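Local coordinates for FAD dependent oxidoreductase domain-containing protein (Deinococcus radiodurans R1, PDB 3C4N) that binds ADP and is probably an FAD-dependent oxidoreductase of the ETF-QO/FixC family, its substrate not established, at residues Y54-A59 with Q185-L190. Sequence-based numbering, arbitrary orientation.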
ATOM      1  N   TYR A  54      -5.512   7.941 -12.585  1.00 12.15           N
ATOM      2  CA  TYR A  54      -6.449   8.687 -13.414  1.00 15.05           C
ATOM      3  C   TYR A  54      -7.890   8.214 -13.221  1.00 19.33           C
ATOM      4  O   TYR A  54      -8.819   9.014 -13.293  1.00 19.52           O
ATOM      5  CB  TYR A  54      -6.071   8.597 -14.895  1.00 11.67           C
ATOM      6  CG  TYR A  54      -4.760   9.259 -15.232  1.00 13.46           C
ATOM      7  CD1 TYR A  54      -4.518  10.592 -14.888  1.00 15.50           C
ATOM      8  CD2 TYR A  54      -3.759   8.556 -15.893  1.00  9.77           C
ATOM      9  CE1 TYR A  54      -3.303  11.205 -15.196  1.00 22.75           C
ATOM     10  CE2 TYR A  54      -2.546   9.152 -16.206  1.00 14.75           C
ATOM     11  CZ  TYR A  54      -2.314  10.473 -15.861  1.00 23.04           C
ATOM     12  OH  TYR A  54      -1.096  11.050 -16.176  1.00 19.89           O
ATOM     13  N   LEU A  55      -8.079   6.922 -12.972  1.00 10.41           N
ATOM     14  CA  LEU A  55      -9.420   6.416 -12.750  1.00 12.68           C
ATOM     15  C   LEU A  55      -9.976   6.914 -11.419  1.00 11.94           C
ATOM     16  O   LEU A  55     -11.181   7.146 -11.300  1.00 16.27           O
ATOM     17  CB  LEU A  55      -9.446   4.889 -12.793  1.00 11.29           C
ATOM     18  CG  LEU A  55      -9.422   4.320 -14.212  1.00 13.65           C
ATOM     19  CD1 LEU A  55      -9.159   2.815 -14.151  1.00  7.72           C
ATOM     20  CD2 LEU A  55     -10.762   4.618 -14.903  1.00  6.94           C
ATOM     21  N   ARG A  56      -9.111   7.093 -10.425  1.00  9.38           N
ATOM     22  CA  ARG A  56      -9.572   7.577  -9.122  1.00 14.87           C
ATOM     23  C   ARG A  56     -10.046   9.017  -9.222  1.00 19.89           C
ATOM     24  O   ARG A  56     -10.904   9.448  -8.454  1.00 25.47           O
ATOM     25  CB  ARG A  56      -8.469   7.491  -8.055  1.00 12.25           C
ATOM     26  CG  ARG A  56      -8.048   6.071  -7.670  1.00 20.87           C
ATOM     27  CD  ARG A  56      -9.236   5.216  -7.283  1.00 15.29           C
ATOM     28  NE  ARG A  56      -9.992   5.780  -6.172  1.00 14.05           N
ATOM     29  CZ  ARG A  56     -11.201   5.359  -5.815  1.00 16.05           C
ATOM     30  NH1 ARG A  56     -11.789   4.379  -6.482  1.00 22.16           N
ATOM     31  NH2 ARG A  56     -11.831   5.913  -4.793  1.00 17.34           N
ATOM     32  N   GLN A  57      -9.484   9.769 -10.163  1.00 21.23           N
ATOM     33  CA  GLN A  57      -9.897  11.152 -10.323  1.00 24.36           C
ATOM     34  C   GLN A  57     -11.036  11.308 -11.323  1.00 21.48           C
ATOM     35  O   GLN A  57     -11.856  12.219 -11.198  1.00 22.47           O
ATOM     36  CB  GLN A  57      -8.708  12.019 -10.726  1.00 24.75           C
ATOM     37  CG  GLN A  57      -7.665  12.093  -9.639  1.00 38.82           C
ATOM     38  CD  GLN A  57      -6.640  13.164  -9.894  1.00 46.00           C
ATOM     39  OE1 GLN A  57      -6.114  13.278 -11.002  1.00 43.84           O
ATOM     40  NE2 GLN A  57      -6.339  13.957  -8.866  1.00 40.79           N
ATOM     41  N   LEU A  58     -11.092  10.410 -12.305  1.00 15.90           N
ATOM     42  CA  LEU A  58     -12.145  10.451 -13.315  1.00 16.34           C
ATOM     43  C   LEU A  58     -13.446   9.802 -12.817  1.00 19.74           C
ATOM     44  O   LEU A  58     -14.539  10.287 -13.114  1.00 24.84           O
ATOM     45  CB  LEU A  58     -11.662   9.779 -14.610  1.00 13.85           C
ATOM     46  CG  LEU A  58     -10.631  10.604 -15.396  1.00 20.87           C
ATOM     47  CD1 LEU A  58      -9.860   9.744 -16.384  1.00  6.54           C
ATOM     48  CD2 LEU A  58     -11.365  11.736 -16.115  1.00 20.49           C
ATOM     49  N   ALA A  59     -13.326   8.720 -12.048  1.00 21.20           N
ATOM     50  CA  ALA A  59     -14.491   8.018 -11.515  1.00 19.41           C
ATOM     51  C   ALA A  59     -14.318   7.688 -10.035  1.00 23.33           C
ATOM     52  O   ALA A  59     -14.316   6.521  -9.644  1.00 26.64           O
ATOM     53  CB  ALA A  59     -14.726   6.741 -12.304  1.00 15.95           C
ATOM     54  N   GLN A 185      -6.516   8.230  -2.599  1.00 16.91           N
ATOM     55  CA  GLN A 185      -7.810   8.572  -3.150  1.00 16.71           C
ATOM     56  C   GLN A 185      -8.800   7.441  -2.988  1.00 16.24           C
ATOM     57  O   GLN A 185      -9.833   7.412  -3.653  1.00 23.21           O
ATOM     58  CB  GLN A 185      -7.696   8.959  -4.619  1.00 23.45           C
ATOM     59  CG  GLN A 185      -6.823  10.163  -4.849  1.00 28.87           C
ATOM     60  CD  GLN A 185      -7.304  11.368  -4.094  1.00 34.40           C
ATOM     61  OE1 GLN A 185      -8.403  11.863  -4.347  1.00 50.55           O
ATOM     62  NE2 GLN A 185      -6.489  11.853  -3.154  1.00 38.58           N
ATOM     63  N   GLY A 186      -8.483   6.508  -2.102  1.00 17.51           N
ATOM     64  CA  GLY A 186      -9.395   5.406  -1.845  1.00 21.80           C
ATOM     65  C   GLY A 186      -9.282   4.198  -2.749  1.00 23.01           C
ATOM     66  O   GLY A 186     -10.229   3.419  -2.900  1.00 25.40           O
ATOM     67  N   ALA A 187      -8.126   4.034  -3.367  1.00 15.99           N
ATOM     68  CA  ALA A 187      -7.928   2.883  -4.233  1.00 21.90           C
ATOM     69  C   ALA A 187      -7.584   1.693  -3.345  1.00 18.78           C
ATOM     70  O   ALA A 187      -6.731   1.805  -2.460  1.00 22.97           O
ATOM     71  CB  ALA A 187      -6.793   3.145  -5.219  1.00  7.55           C
ATOM     72  N   GLY A 188      -8.263   0.573  -3.560  1.00 12.38           N
ATOM     73  CA  GLY A 188      -7.965  -0.604  -2.776  1.00 13.58           C
ATOM     74  C   GLY A 188      -6.564  -1.021  -3.172  1.00 15.73           C
ATOM     75  O   GLY A 188      -6.166  -0.807  -4.315  1.00 21.99           O
ATOM     76  N   LEU A 189      -5.804  -1.601  -2.254  1.00 13.72           N
ATOM     77  CA  LEU A 189      -4.451  -2.015  -2.581  1.00 19.32           C
ATOM     78  C   LEU A 189      -4.166  -3.429  -2.129  1.00 19.88           C
ATOM     79  O   LEU A 189      -4.427  -3.800  -0.987  1.00 22.24           O
ATOM     80  CB  LEU A 189      -3.440  -1.057  -1.950  1.00 23.29           C
ATOM     81  CG  LEU A 189      -1.934  -1.201  -2.245  1.00 26.70           C
ATOM     82  CD1 LEU A 189      -1.336  -2.344  -1.450  1.00 35.65           C
ATOM     83  CD2 LEU A 189      -1.710  -1.383  -3.730  1.00 21.16           C
ATOM     84  N   LEU A 190      -3.629  -4.222  -3.040  1.00 22.26           N
ATOM     85  CA  LEU A 190      -3.298  -5.599  -2.738  1.00 18.90           C
ATOM     86  C   LEU A 190      -1.905  -5.850  -3.306  1.00 16.81           C
ATOM     87  O   LEU A 190      -1.700  -5.781  -4.515  1.00 29.94           O
ATOM     88  CB  LEU A 190      -4.329  -6.514  -3.392  1.00 17.50           C
ATOM     89  CG  LEU A 190      -4.911  -7.647  -2.559  1.00 26.04           C
ATOM     90  CD1 LEU A 190      -5.451  -7.125  -1.234  1.00 18.40           C
ATOM     91  CD2 LEU A 190      -6.020  -8.317  -3.360  1.00 16.65           C
TER
HETATM   92  O   HOH W   1     -10.712  11.435  -6.588  1.00 41.99           O
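The carbonyl oxygen Gln185 O is gripped by two nitrogens of one guanidinium group, NH2 of Arg56 at 2.7 Å and NE of Arg56 at 3.0 Å. Both bonds are bent, the N-H...O angle being 148° for NH2 and 136° for NE. The acceptor lies close to the guanidinium plane, at its edge, whereas the two donors reach it differently: NH2 arrives in the carbonyl plane and NE from above it. Two bonds to one atom should limit rotation about CD-NE. CB of Arg56 meets CB of Gln185 at 3.8 Å. The bend at chi2 (-52°) brings CD of Arg56 to 3.8 Å from CB of Ala187, and a further bend at chi3 turns NE and the guanidinium toward Gln185 O. Gly186 O lies 3.5 Å above one guanidinium face, offset toward the rim. A water completes the polar contact, donating to Arg56 O and to Gln185 OE1. A leucine in place of Arg56 would probably leave Gln185 O without both of these donors, losing the direct polar link between the helix end and the turn. That turn is a Schellman motif that ends helix 171-183, with Gly186, at positive phi, as its C-prime residue. The contact joins the last turn of helix 46-58, whose start overlaps a probable Rossmann-type GxGxxG motif, to the link between helix 171-183 and strand 188-190. Leu64 of strand 64-67 touches both Arg56 and Ala187, and that strand pairs in parallel with 188-190, while helix 379-398 packs on Tyr54, Leu55 and Leu58.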